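Local coordinates for protein beta subunit of a putative Aromatic-ring-hydroxylating dioxygenase (Novosphingobium aromaticivorans DSM 12444, PDB 3EBY) that is probably the beta subunit of an aromatic-ring-hydroxylating dioxygenase and forms an assembly of three chains, at residues S14-F19 and D103-E108; A21-C26 and P36-D41; Y130-D135 and V141-R146. All blocks are in the same frame, centred on the assembly; numbering follows the deposited sequence. Where two conformers were deposited one is given.

Contacts 1 and 2 both use helix 8-28, at successive parts of its length, and their centres lie about 12 Å apart. Along the chain contact 2 is nested inside the loop that contact 1 closes, and contact 3 opens only after both have closed. Contact 3 joins the two strands of a beta hairpin, 122-135 and 142-150. Its centre is about 7 Å from that of contact 1, whose strand 104-116 pairs with strand 122-135, and about 10 Å from that of contact 2. Contact 1 thus sets the helix on the sheet, contact 2 sets it on segment 36-41, and contact 3 pairs two strands, as expected of the NTF2-like fold.

Contact 1 of 3, residues S14-F19 and D103-E108; sequences SAIDDF and DQVSAE
I16 spans the distance from helix to strand with one terminal methyl, its CD1 lying 3.6 Å from V105 CG1 and 4.3 Å from A107 CB. With CG1 anti to the carbonyl carbon (chi1 -72°) and the chain extended beyond it (chi2 166°), the longer branch of the isoleucine puts CD1 against the strand. The two branched side chains cross obliquely, one methyl of each meeting the other. A107 suits its place by being short, its methyl just touching I16 CD1 where the CA atoms of I16 and A107 come within 8.3 Å. The alternation of the strand turns S106 and E108 to the other side, where E108 forms a salt bridge with K129. The next residue after I16, D17, accepts a bond from the backbone N of A95, while D18 makes a salt bridge to R94 of the second subunit. Such apolar packing of a helix face on a sheet is consistent with the NTF2-like fold. Strand 104-116 lies between strands 87-101 and 122-135; I16 rests on A95 of the first and F134 of the second, and F134 also meets the F19 ring edge-to-face.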
ATOM      1  N   SER A  14      13.384   8.997  -1.264  1.00 17.70           N
ATOM      2  CA  SER A  14      12.607   9.492  -0.132  1.00 20.63           C
ATOM      3  C   SER A  14      11.742  10.681  -0.518  1.00 17.90           C
ATOM      4  O   SER A  14      10.607  10.794  -0.052  1.00 15.63           O
ATOM      5  CB  SER A  14      13.524   9.885   1.036  1.00 23.52           C
ATOM      6  OG  SER A  14      14.184   8.763   1.553  1.00 27.40           O
ATOM      7  N   ALA A  15      12.314  11.614  -1.292  1.00 14.89           N
ATOM      8  CA  ALA A  15      11.576  12.807  -1.757  1.00 17.26           C
ATOM      9  C   ALA A  15      10.301  12.415  -2.541  1.00 17.17           C
ATOM     10  O   ALA A  15       9.209  12.958  -2.314  1.00 16.75           O
ATOM     11  CB  ALA A  15      12.523  13.719  -2.638  1.00 17.46           C
ATOM     12  N   ILE A  16      10.435  11.448  -3.433  1.00 15.72           N
ATOM     13  CA  ILE A  16       9.329  11.022  -4.279  1.00 18.15           C
ATOM     14  C   ILE A  16       8.302  10.237  -3.461  1.00 15.57           C
ATOM     15  O   ILE A  16       7.086  10.453  -3.603  1.00 16.05           O
ATOM     16  CB  ILE A  16       9.839  10.222  -5.518  1.00 16.06           C
ATOM     17  CG1 ILE A  16      10.534  11.202  -6.495  1.00 17.16           C
ATOM     18  CG2 ILE A  16       8.711   9.469  -6.192  1.00 13.37           C
ATOM     19  CD1 ILE A  16      11.355  10.536  -7.553  1.00 17.76           C
ATOM     20  N   ASP A  17       8.767   9.325  -2.609  1.00 15.17           N
ATOM     21  CA  ASP A  17       7.830   8.596  -1.773  1.00 16.14           C
ATOM     22  C   ASP A  17       7.067   9.533  -0.789  1.00 12.50           C
ATOM     23  O   ASP A  17       5.862   9.395  -0.624  1.00 16.39           O
ATOM     24  CB  ASP A  17       8.525   7.457  -1.021  1.00 14.78           C
ATOM     25  CG  ASP A  17       8.921   6.284  -1.931  1.00 13.46           C
ATOM     26  OD1 ASP A  17       8.220   6.025  -2.941  1.00 14.16           O
ATOM     27  OD2 ASP A  17       9.906   5.573  -1.577  1.00 18.41           O
ATOM     28  N   ASP A  18       7.748  10.534  -0.231  1.00 14.27           N
ATOM     29  CA  ASP A  18       7.090  11.544   0.629  1.00 15.23           C
ATOM     30  C   ASP A  18       6.051  12.345  -0.176  1.00 15.49           C
ATOM     31  O   ASP A  18       4.904  12.516   0.256  1.00 14.51           O
ATOM     32  CB  ASP A  18       8.123  12.529   1.190  1.00 14.85           C
ATOM     33  CG  ASP A  18       8.937  11.965   2.337  1.00 18.21           C
ATOM     34  OD1 ASP A  18       8.608  10.908   2.895  1.00 17.96           O
ATOM     35  OD2 ASP A  18       9.884  12.676   2.750  1.00 18.57           O
ATOM     36  N   PHE A  19       6.443  12.773  -1.376  1.00 14.90           N
ATOM     37  CA  PHE A  19       5.537  13.477  -2.277  1.00 15.96           C
ATOM     38  C   PHE A  19       4.258  12.647  -2.495  1.00 15.16           C
ATOM     39  O   PHE A  19       3.139  13.158  -2.354  1.00 14.87           O
ATOM     40  CB  PHE A  19       6.226  13.749  -3.634  1.00 16.17           C
ATOM     41  CG  PHE A  19       5.343  14.451  -4.635  1.00 13.94           C
ATOM     42  CD1 PHE A  19       4.377  13.747  -5.335  1.00 14.29           C
ATOM     43  CD2 PHE A  19       5.405  15.838  -4.788  1.00 15.46           C
ATOM     44  CE1 PHE A  19       3.540  14.369  -6.211  1.00 17.67           C
ATOM     45  CE2 PHE A  19       4.532  16.491  -5.662  1.00 15.42           C
ATOM     46  CZ  PHE A  19       3.588  15.743  -6.372  1.00 17.77           C
ATOM     47  N   ASP A 103      18.686  16.798 -12.020  0.50 29.52           N
ATOM     48  CA  ASP A 103      17.626  16.880 -11.000  0.50 29.45           C
ATOM     49  C   ASP A 103      16.226  16.693 -11.606  0.50 27.86           C
ATOM     50  O   ASP A 103      15.217  17.110 -11.020  0.50 26.06           O
ATOM     51  CB  ASP A 103      17.721  18.190 -10.212  0.50 31.12           C
ATOM     52  CG  ASP A 103      17.737  19.399 -11.101  0.50 23.29           C
ATOM     53  OD1 ASP A 103      17.137  19.340 -12.185  0.50 19.51           O
ATOM     54  OD2 ASP A 103      18.373  20.402 -10.727  0.50 19.30           O
ATOM     55  N   GLN A 104      16.171  16.063 -12.781  1.00 25.68           N
ATOM     56  CA  GLN A 104      14.908  15.602 -13.344  1.00 23.80           C
ATOM     57  C   GLN A 104      14.864  14.070 -13.212  1.00 21.82           C
ATOM     58  O   GLN A 104      15.795  13.372 -13.608  1.00 18.72           O
ATOM     59  CB  GLN A 104      14.798  16.033 -14.786  1.00 25.84           C
ATOM     60  CG  GLN A 104      15.083  17.540 -14.988  1.00 31.79           C
ATOM     61  CD  GLN A 104      14.131  18.426 -14.185  1.00 25.54           C
ATOM     62  OE1 GLN A 104      12.913  18.379 -14.377  1.00 30.34           O
ATOM     63  NE2 GLN A 104      14.687  19.220 -13.258  1.00 29.32           N
ATOM     64  N   VAL A 105      13.830  13.570 -12.548  1.00 18.35           N
ATOM     65  CA  VAL A 105      13.747  12.160 -12.240  1.00 18.42           C
ATOM     66  C   VAL A 105      12.421  11.571 -12.734  1.00 14.64           C
ATOM     67  O   VAL A 105      11.358  12.136 -12.484  1.00 18.40           O
ATOM     68  CB  VAL A 105      13.867  11.935 -10.715  1.00 25.45           C
ATOM     69  CG1 VAL A 105      13.683  10.477 -10.360  1.00 17.78           C
ATOM     70  CG2 VAL A 105      15.219  12.448 -10.210  1.00 21.12           C
ATOM     71  N   SER A 106      12.502  10.481 -13.484  0.50 14.99           N
ATOM     72  CA  SER A 106      11.307   9.744 -13.887  0.50 15.21           C
ATOM     73  C   SER A 106      11.060   8.627 -12.890  0.50 15.33           C
ATOM     74  O   SER A 106      12.002   8.060 -12.328  0.50 15.63           O
ATOM     75  CB  SER A 106      11.452   9.175 -15.297  0.50 17.92           C
ATOM     76  OG  SER A 106      12.575   8.322 -15.406  0.50 18.77           O
ATOM     77  N   ALA A 107       9.794   8.380 -12.607  1.00 14.20           N
ATOM     78  CA  ALA A 107       9.390   7.306 -11.654  1.00 15.55           C
ATOM     79  C   ALA A 107       8.014   6.789 -11.957  1.00 17.51           C
ATOM     80  O   ALA A 107       7.236   7.442 -12.640  1.00 17.04           O
ATOM     81  CB  ALA A 107       9.464   7.792 -10.194  1.00 13.98           C
ATOM     82  N   GLU A 108       7.722   5.607 -11.413  1.00 14.34           N
ATOM     83  CA  GLU A 108       6.404   4.978 -11.532  1.00 14.42           C
ATOM     84  C   GLU A 108       6.012   4.381 -10.194  1.00 16.82           C
ATOM     85  O   GLU A 108       6.872   3.930  -9.455  1.00 16.69           O
ATOM     86  CB  GLU A 108       6.420   3.896 -12.610  1.00 15.69           C
ATOM     87  CG  GLU A 108       6.953   4.388 -13.970  1.00 18.42           C
ATOM     88  CD  GLU A 108       6.847   3.369 -15.097  1.00 18.34           C
ATOM     89  OE1 GLU A 108       6.257   2.268 -14.918  1.00 17.87           O
ATOM     90  OE2 GLU A 108       7.400   3.679 -16.172  1.00 19.80           O
TER

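Contact 2 of 3, residues A21-C26 and P36-D41; sequences AAYGLC and PTLFVD
The hydroxyl of Y23, whose ring packs against L38 and F39, is held by two groups outside the contact: it is hydrogen-bonded to the C-terminal carboxylate of I163, through OXT, and to the indole NE1 of W35. These bonds fix the polar end of a buried tyrosine, while the rest of its ring does apolar work. With CG anti to the backbone N (chi1 177°), the ring extends from helix 8-28 past the end of L38, and its CD2 lies 3.8 Å from L38 CD1. The same methyl reaches back to the helix itself, 4.1 Å from Y23 CA, and more loosely to C26 SG at 4.5 Å. L38 can do this because its CB points toward the helix and chi2 is extended (-179°), which makes CD1 lead. A leucine fits here as a long apolar side chain meeting ring, backbone and thiol at once. F39 approaches from further along: its CZ comes to the edge of the Y23 ring, near the ring plane, 4.3 Å from CE2. The phenyl group is itself met edge-to-face by W35 and rests on L70 of helix 67-79. Segment 36-41 is held in turn by the sheet, since L38 and V40 both form backbone hydrogen bonds with L143. Y23 also makes a cation-pi contact with R146. On another side of the helix, A21 and L25 pack on V96 of the second subunit. A long N-terminal helix packed by its aromatic and aliphatic residues against a curved sheet is characteristic of the cone-shaped NTF2-like fold, to whose clan this family belongs.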
ATOM      1  N   ALA A  21       2.914  10.154  -0.727  1.00 16.10           N
ATOM      2  CA  ALA A  21       2.121  10.025   0.515  1.00 15.36           C
ATOM      3  C   ALA A  21       1.253  11.270   0.747  1.00 16.40           C
ATOM      4  O   ALA A  21       0.049  11.171   0.973  1.00 14.89           O
ATOM      5  CB  ALA A  21       3.036   9.752   1.715  1.00 13.87           C
ATOM      6  N   ALA A  22       1.857  12.451   0.586  1.00 15.64           N
ATOM      7  CA  ALA A  22       1.181  13.721   0.803  1.00 16.38           C
ATOM      8  C   ALA A  22       0.179  14.029  -0.309  1.00 15.68           C
ATOM      9  O   ALA A  22      -0.853  14.590  -0.050  1.00 16.65           O
ATOM     10  CB  ALA A  22       2.198  14.839   0.902  1.00 21.13           C
ATOM     11  N   TYR A  23       0.483  13.568  -1.526  1.00 16.58           N
ATOM     12  CA  TYR A  23      -0.409  13.743  -2.680  1.00 16.19           C
ATOM     13  C   TYR A  23      -1.722  12.963  -2.433  1.00 16.37           C
ATOM     14  O   TYR A  23      -2.839  13.480  -2.621  1.00 15.56           O
ATOM     15  CB  TYR A  23       0.305  13.239  -3.951  1.00 16.31           C
ATOM     16  CG  TYR A  23      -0.517  13.297  -5.238  1.00 13.40           C
ATOM     17  CD1 TYR A  23      -1.452  12.304  -5.547  1.00 15.51           C
ATOM     18  CD2 TYR A  23      -0.340  14.327  -6.156  1.00 14.81           C
ATOM     19  CE1 TYR A  23      -2.198  12.365  -6.715  1.00 15.90           C
ATOM     20  CE2 TYR A  23      -1.097  14.381  -7.337  1.00 14.64           C
ATOM     21  CZ  TYR A  23      -2.034  13.423  -7.587  1.00 17.42           C
ATOM     22  OH  TYR A  23      -2.747  13.457  -8.780  1.00 16.99           O
ATOM     23  N   GLY A  24      -1.595  11.710  -2.025  1.00 14.00           N
ATOM     24  CA  GLY A  24      -2.781  10.905  -1.718  1.00 14.92           C
ATOM     25  C   GLY A  24      -3.610  11.502  -0.602  1.00 16.98           C
ATOM     26  O   GLY A  24      -4.838  11.511  -0.680  1.00 14.85           O
ATOM     27  N   LEU A  25      -2.944  11.975   0.466  1.00 16.34           N
ATOM     28  CA  LEU A  25      -3.676  12.510   1.636  1.00 18.10           C
ATOM     29  C   LEU A  25      -4.363  13.841   1.308  1.00 17.66           C
ATOM     30  O   LEU A  25      -5.481  14.085   1.757  1.00 16.69           O
ATOM     31  CB  LEU A  25      -2.768  12.652   2.860  1.00 21.58           C
ATOM     32  CG  LEU A  25      -2.662  11.372   3.723  1.00 31.38           C
ATOM     33  CD1 LEU A  25      -1.685  11.590   4.870  1.00 36.45           C
ATOM     34  CD2 LEU A  25      -4.035  10.940   4.256  1.00 29.71           C
ATOM     35  N   CYS A  26      -3.706  14.672   0.496  1.00 14.82           N
ATOM     36  CA  CYS A  26      -4.283  15.940   0.022  1.00 15.18           C
ATOM     37  C   CYS A  26      -5.639  15.699  -0.668  1.00 15.87           C
ATOM     38  O   CYS A  26      -6.654  16.314  -0.297  1.00 17.63           O
ATOM     39  CB  CYS A  26      -3.261  16.630  -0.920  1.00 23.33           C
ATOM     40  SG  CYS A  26      -3.950  17.704  -2.087  1.00 26.18           S
ATOM     41  N   PRO A  36      -3.138  21.577  -7.140  1.00 17.38           N
ATOM     42  CA  PRO A  36      -2.422  22.219  -8.254  1.00 15.65           C
ATOM     43  C   PRO A  36      -1.002  22.683  -7.869  1.00 12.60           C
ATOM     44  O   PRO A  36      -0.122  22.666  -8.700  1.00 15.75           O
ATOM     45  CB  PRO A  36      -3.334  23.405  -8.628  1.00 18.15           C
ATOM     46  CG  PRO A  36      -4.693  23.022  -8.113  1.00 18.81           C
ATOM     47  CD  PRO A  36      -4.429  22.249  -6.868  1.00 17.88           C
ATOM     48  N   THR A  37      -0.790  23.002  -6.582  1.00 14.54           N
ATOM     49  CA  THR A  37       0.525  23.472  -6.102  1.00 15.00           C
ATOM     50  C   THR A  37       1.624  22.400  -6.141  1.00 14.06           C
ATOM     51  O   THR A  37       2.825  22.719  -6.043  1.00 15.18           O
ATOM     52  CB  THR A  37       0.456  24.061  -4.653  1.00 13.17           C
ATOM     53  OG1 THR A  37       0.384  23.016  -3.680  1.00 18.19           O
ATOM     54  CG2 THR A  37      -0.722  25.060  -4.504  1.00 16.16           C
ATOM     55  N   LEU A  38       1.221  21.145  -6.279  1.00 15.52           N
ATOM     56  CA  LEU A  38       2.152  19.993  -6.309  1.00 17.36           C
ATOM     57  C   LEU A  38       2.784  19.807  -7.696  1.00 16.48           C
ATOM     58  O   LEU A  38       3.634  18.944  -7.895  1.00 16.24           O
ATOM     59  CB  LEU A  38       1.424  18.714  -5.888  1.00 17.69           C
ATOM     60  CG  LEU A  38       0.668  18.822  -4.555  1.00 16.75           C
ATOM     61  CD1 LEU A  38      -0.013  17.493  -4.173  1.00 16.29           C
ATOM     62  CD2 LEU A  38       1.648  19.271  -3.434  1.00 16.74           C
ATOM     63  N   PHE A  39       2.340  20.617  -8.640  1.00 14.26           N
ATOM     64  CA  PHE A  39       2.835  20.584 -10.027  1.00 17.34           C
ATOM     65  C   PHE A  39       3.604  21.874 -10.363  1.00 15.74           C
ATOM     66  O   PHE A  39       3.411  22.920  -9.730  1.00 15.59           O
ATOM     67  CB  PHE A  39       1.655  20.485 -11.002  1.00 18.09           C
ATOM     68  CG  PHE A  39       0.844  19.211 -10.880  1.00 14.46           C
ATOM     69  CD1 PHE A  39      -0.131  19.080  -9.905  1.00 16.54           C
ATOM     70  CD2 PHE A  39       0.970  18.200 -11.851  1.00 21.10           C
ATOM     71  CE1 PHE A  39      -0.858  17.867  -9.786  1.00 15.03           C
ATOM     72  CE2 PHE A  39       0.187  17.041 -11.788  1.00 14.53           C
ATOM     73  CZ  PHE A  39      -0.735  16.895 -10.757  1.00 14.51           C
ATOM     74  N   VAL A  40       4.484  21.803 -11.363  1.00 13.36           N
ATOM     75  CA  VAL A  40       5.083  23.021 -11.923  1.00 12.38           C
ATOM     76  C   VAL A  40       3.992  23.733 -12.732  1.00 14.53           C
ATOM     77  O   VAL A  40       2.956  23.116 -13.044  1.00 14.30           O
ATOM     78  CB  VAL A  40       6.286  22.720 -12.838  1.00 14.32           C
ATOM     79  CG1 VAL A  40       7.330  21.874 -12.088  1.00 15.50           C
ATOM     80  CG2 VAL A  40       5.846  22.040 -14.198  1.00 14.18           C
ATOM     81  N   ASP A  41       4.231  24.978 -13.122  1.00 14.39           N
ATOM     82  CA  ASP A  41       3.207  25.766 -13.866  1.00 14.81           C
ATOM     83  C   ASP A  41       2.947  25.155 -15.259  1.00 14.39           C
ATOM     84  O   ASP A  41       1.784  25.007 -15.681  1.00 16.41           O
ATOM     85  CB  ASP A  41       3.630  27.221 -14.034  1.00 14.57           C
ATOM     86  CG  ASP A  41       3.567  28.032 -12.724  1.00 15.21           C
ATOM     87  OD1 ASP A  41       3.215  27.468 -11.673  1.00 11.65           O
ATOM     88  OD2 ASP A  41       3.974  29.220 -12.758  1.00 14.28           O
TER

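Contact 3 of 3, residues Y130-D135 and V141-R146; sequences YVDRFD and VRLKSR
The guanidinium group of R146 is layered between the Y130 ring on one face and L143 CD1 on the other, with the D132 carboxylate at its edge. CG anti to the backbone N and a bend at chi3 (-75°) bring it there. It stacks nearly parallel to the tyrosine, the planes 8° apart and R146 CZ 3.8 Å from the ring centroid, a cation-pi contact. The grip on D132 is side-on and almost straight: R146 NE donates to D132 OD1 at 2.8 Å and R146 NH2 to D132 OD2 at 2.8 Å. Both bonds lie in the guanidinium plane but rise out of that of the carboxylate, which is turned 36° from it. This salt bridge pairs two buried charges, and N20 takes a further bond from R146 NH2. A leucine in place of R146 would probably leave the D132 carboxylate buried without its charge partner and the Y130 ring without its stacked cation. L143 CD2 also sits over a face of the F134 ring, 3.4 Å from F134 CE1, in a CH-pi contact. The antiparallel pairing shifts register at a classic beta bulge, where K144 and S145 both face R133. R133 O accepts from K144 N at 2.8 Å and from S145 N at 3.1 Å. R133 NE lies 3.0 Å from S145 OG, and K144 CG lies over a face of the R133 guanidinium. The hairpin occupies the middle of the sheet: strand 104-116 adjoins strand 122-135, strand 43-49 adjoins strand 142-150, and helix 8-28 covers V141 and L143 through A15 and F19.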
ATOM      1  N   TYR A 130       0.894   5.416 -11.563  1.00 14.81           N
ATOM      2  CA  TYR A 130       1.435   6.736 -11.950  1.00 11.97           C
ATOM      3  C   TYR A 130       2.726   6.556 -12.743  1.00 14.23           C
ATOM      4  O   TYR A 130       3.614   5.807 -12.324  1.00 14.64           O
ATOM      5  CB  TYR A 130       1.728   7.600 -10.708  1.00 16.77           C
ATOM      6  CG  TYR A 130       0.555   7.858  -9.790  1.00 17.74           C
ATOM      7  CD1 TYR A 130      -0.615   8.469 -10.263  1.00 15.77           C
ATOM      8  CD2 TYR A 130       0.619   7.525  -8.436  1.00 18.90           C
ATOM      9  CE1 TYR A 130      -1.661   8.828  -9.386  1.00 17.75           C
ATOM     10  CE2 TYR A 130      -0.449   7.810  -7.550  1.00 17.33           C
ATOM     11  CZ  TYR A 130      -1.554   8.509  -8.005  1.00 15.28           C
ATOM     12  OH  TYR A 130      -2.612   8.760  -7.122  1.00 15.61           O
ATOM     13  N   VAL A 131       2.823   7.262 -13.857  1.00 14.71           N
ATOM     14  CA  VAL A 131       4.066   7.377 -14.651  1.00 15.18           C
ATOM     15  C   VAL A 131       4.445   8.856 -14.665  1.00 15.71           C
ATOM     16  O   VAL A 131       3.728   9.699 -15.247  1.00 14.62           O
ATOM     17  CB  VAL A 131       3.876   6.852 -16.075  1.00 17.03           C
ATOM     18  CG1 VAL A 131       5.151   7.031 -16.898  1.00 17.60           C
ATOM     19  CG2 VAL A 131       3.456   5.357 -16.031  1.00 18.60           C
ATOM     20  N   ASP A 132       5.541   9.172 -13.987  1.00 16.38           N
ATOM     21  CA  ASP A 132       5.844  10.542 -13.610  1.00 16.62           C
ATOM     22  C   ASP A 132       7.191  11.056 -14.128  1.00 15.93           C
ATOM     23  O   ASP A 132       8.169  10.289 -14.280  1.00 13.10           O
ATOM     24  CB  ASP A 132       5.869  10.669 -12.077  1.00 16.11           C
ATOM     25  CG  ASP A 132       4.569  10.280 -11.427  1.00 17.21           C
ATOM     26  OD1 ASP A 132       3.494  10.652 -11.954  1.00 15.29           O
ATOM     27  OD2 ASP A 132       4.625   9.639 -10.340  1.00 15.90           O
ATOM     28  N   ARG A 133       7.233  12.370 -14.327  1.00 16.28           N
ATOM     29  CA  ARG A 133       8.476  13.127 -14.462  1.00 14.50           C
ATOM     30  C   ARG A 133       8.466  14.198 -13.384  1.00 18.27           C
ATOM     31  O   ARG A 133       7.551  15.039 -13.337  1.00 16.92           O
ATOM     32  CB  ARG A 133       8.580  13.794 -15.837  1.00 18.27           C
ATOM     33  CG  ARG A 133       8.551  12.812 -16.982  1.00 22.83           C
ATOM     34  CD  ARG A 133       8.971  13.445 -18.307  1.00 27.76           C
ATOM     35  NE  ARG A 133       7.945  14.315 -18.878  1.00 44.30           N
ATOM     36  CZ  ARG A 133       8.135  15.582 -19.254  1.00 49.57           C
ATOM     37  NH1 ARG A 133       9.337  16.160 -19.151  1.00 55.88           N
ATOM     38  NH2 ARG A 133       7.121  16.266 -19.786  1.00 42.29           N
ATOM     39  N   PHE A 134       9.401  14.060 -12.451  1.00 15.70           N
ATOM     40  CA  PHE A 134       9.578  14.976 -11.335  1.00 12.81           C
ATOM     41  C   PHE A 134      10.704  15.986 -11.598  1.00 14.34           C
ATOM     42  O   PHE A 134      11.780  15.634 -12.099  1.00 17.07           O
ATOM     43  CB  PHE A 134       9.924  14.198 -10.059  1.00 14.09           C
ATOM     44  CG  PHE A 134       8.772  13.502  -9.445  1.00 15.86           C
ATOM     45  CD1 PHE A 134       7.953  14.169  -8.539  1.00 22.81           C
ATOM     46  CD2 PHE A 134       8.528  12.170  -9.709  1.00 13.05           C
ATOM     47  CE1 PHE A 134       6.878  13.536  -7.958  1.00 18.50           C
ATOM     48  CE2 PHE A 134       7.459  11.520  -9.089  1.00 15.39           C
ATOM     49  CZ  PHE A 134       6.637  12.228  -8.218  1.00 17.51           C
ATOM     50  N   ASP A 135      10.475  17.210 -11.155  1.00 18.31           N
ATOM     51  CA  ASP A 135      11.480  18.263 -11.147  1.00 18.41           C
ATOM     52  C   ASP A 135      11.954  18.420  -9.686  1.00 22.18           C
ATOM     53  O   ASP A 135      11.175  18.842  -8.816  1.00 19.50           O
ATOM     54  CB  ASP A 135      10.833  19.550 -11.645  1.00 18.80           C
ATOM     55  CG  ASP A 135      11.776  20.749 -11.620  1.00 22.43           C
ATOM     56  OD1 ASP A 135      12.944  20.614 -11.176  1.00 20.67           O
ATOM     57  OD2 ASP A 135      11.365  21.820 -12.143  1.00 20.06           O
ATOM     58  N   VAL A 141      10.178  19.539  -4.634  1.00 20.79           N
ATOM     59  CA  VAL A 141       9.702  18.356  -5.384  1.00 16.39           C
ATOM     60  C   VAL A 141       8.343  18.655  -5.999  1.00 19.38           C
ATOM     61  O   VAL A 141       7.362  18.760  -5.292  1.00 16.46           O
ATOM     62  CB  VAL A 141       9.564  17.108  -4.446  1.00 22.53           C
ATOM     63  CG1 VAL A 141       9.000  15.955  -5.186  1.00 20.78           C
ATOM     64  CG2 VAL A 141      10.931  16.758  -3.823  1.00 29.80           C
ATOM     65  N   ARG A 142       8.295  18.752  -7.328  1.00 16.86           N
ATOM     66  CA  ARG A 142       7.054  19.062  -8.029  1.00 15.06           C
ATOM     67  C   ARG A 142       6.956  18.196  -9.297  1.00 14.31           C
ATOM     68  O   ARG A 142       7.992  17.856  -9.907  1.00 16.29           O
ATOM     69  CB  ARG A 142       7.000  20.560  -8.401  1.00 16.74           C
ATOM     70  CG  ARG A 142       6.889  21.530  -7.192  1.00 17.45           C
ATOM     71  CD  ARG A 142       6.399  22.904  -7.625  1.00 18.31           C
ATOM     72  NE  ARG A 142       7.385  23.538  -8.483  1.00 19.50           N
ATOM     73  CZ  ARG A 142       7.199  24.644  -9.188  1.00 20.95           C
ATOM     74  NH1 ARG A 142       6.053  25.313  -9.130  1.00 17.26           N
ATOM     75  NH2 ARG A 142       8.180  25.078  -9.972  1.00 17.82           N
ATOM     76  N   LEU A 143       5.719  17.869  -9.685  1.00 15.59           N
ATOM     77  CA  LEU A 143       5.454  17.116 -10.901  1.00 15.81           C
ATOM     78  C   LEU A 143       5.561  18.012 -12.136  1.00 15.14           C
ATOM     79  O   LEU A 143       4.923  19.058 -12.213  1.00 15.18           O
ATOM     80  CB  LEU A 143       4.066  16.488 -10.864  1.00 16.70           C
ATOM     81  CG  LEU A 143       3.868  15.257  -9.972  1.00 13.81           C
ATOM     82  CD1 LEU A 143       2.352  14.924  -9.781  1.00 14.81           C
ATOM     83  CD2 LEU A 143       4.660  14.058 -10.543  1.00 15.68           C
ATOM     84  N   LYS A 144       6.442  17.618 -13.049  1.00 13.25           N
ATOM     85  CA  LYS A 144       6.442  18.146 -14.435  1.00 12.91           C
ATOM     86  C   LYS A 144       5.312  17.460 -15.246  1.00 15.16           C
ATOM     87  O   LYS A 144       4.545  18.117 -15.998  1.00 15.34           O
ATOM     88  CB  LYS A 144       7.795  17.901 -15.092  1.00 15.75           C
ATOM     89  CG  LYS A 144       7.880  18.353 -16.557  1.00 20.15           C
ATOM     90  CD  LYS A 144       7.603  19.827 -16.719  1.00 23.05           C
ATOM     91  CE  LYS A 144       7.908  20.308 -18.142  1.00 23.74           C
ATOM     92  NZ  LYS A 144       7.687  21.779 -18.246  1.00 19.97           N
ATOM     93  N   SER A 145       5.218  16.144 -15.115  0.50 15.26           N
ATOM     94  CA  SER A 145       4.122  15.410 -15.744  0.50 13.86           C
ATOM     95  C   SER A 145       3.734  14.175 -14.955  0.50 15.64           C
ATOM     96  O   SER A 145       4.588  13.463 -14.408  0.50 15.62           O
ATOM     97  CB  SER A 145       4.472  15.009 -17.180  0.50 17.53           C
ATOM     98  OG  SER A 145       5.503  14.039 -17.219  0.50 15.55           O
ATOM     99  N   ARG A 146       2.435  13.932 -14.904  1.00 15.28           N
ATOM    100  CA  ARG A 146       1.859  12.692 -14.278  1.00 14.39           C
ATOM    101  C   ARG A 146       0.792  12.141 -15.192  1.00 16.59           C
ATOM    102  O   ARG A 146      -0.205  12.834 -15.536  1.00 15.44           O
ATOM    103  CB  ARG A 146       1.295  12.983 -12.887  1.00 15.09           C
ATOM    104  CG  ARG A 146       0.341  11.897 -12.308  1.00 16.55           C
ATOM    105  CD  ARG A 146       0.270  11.926 -10.762  1.00 12.22           C
ATOM    106  NE  ARG A 146       1.498  11.343 -10.181  1.00 14.41           N
ATOM    107  CZ  ARG A 146       1.727  11.198  -8.878  1.00 16.06           C
ATOM    108  NH1 ARG A 146       0.803  11.542  -7.979  1.00 18.44           N
ATOM    109  NH2 ARG A 146       2.836  10.613  -8.469  1.00 17.96           N
TER
HETATM  110  O   HOH W   1       4.233  11.420 -17.245  1.00 22.45           O
HETATM  111  O   HOH W   2      10.504  23.136  -9.707  1.00 39.75           O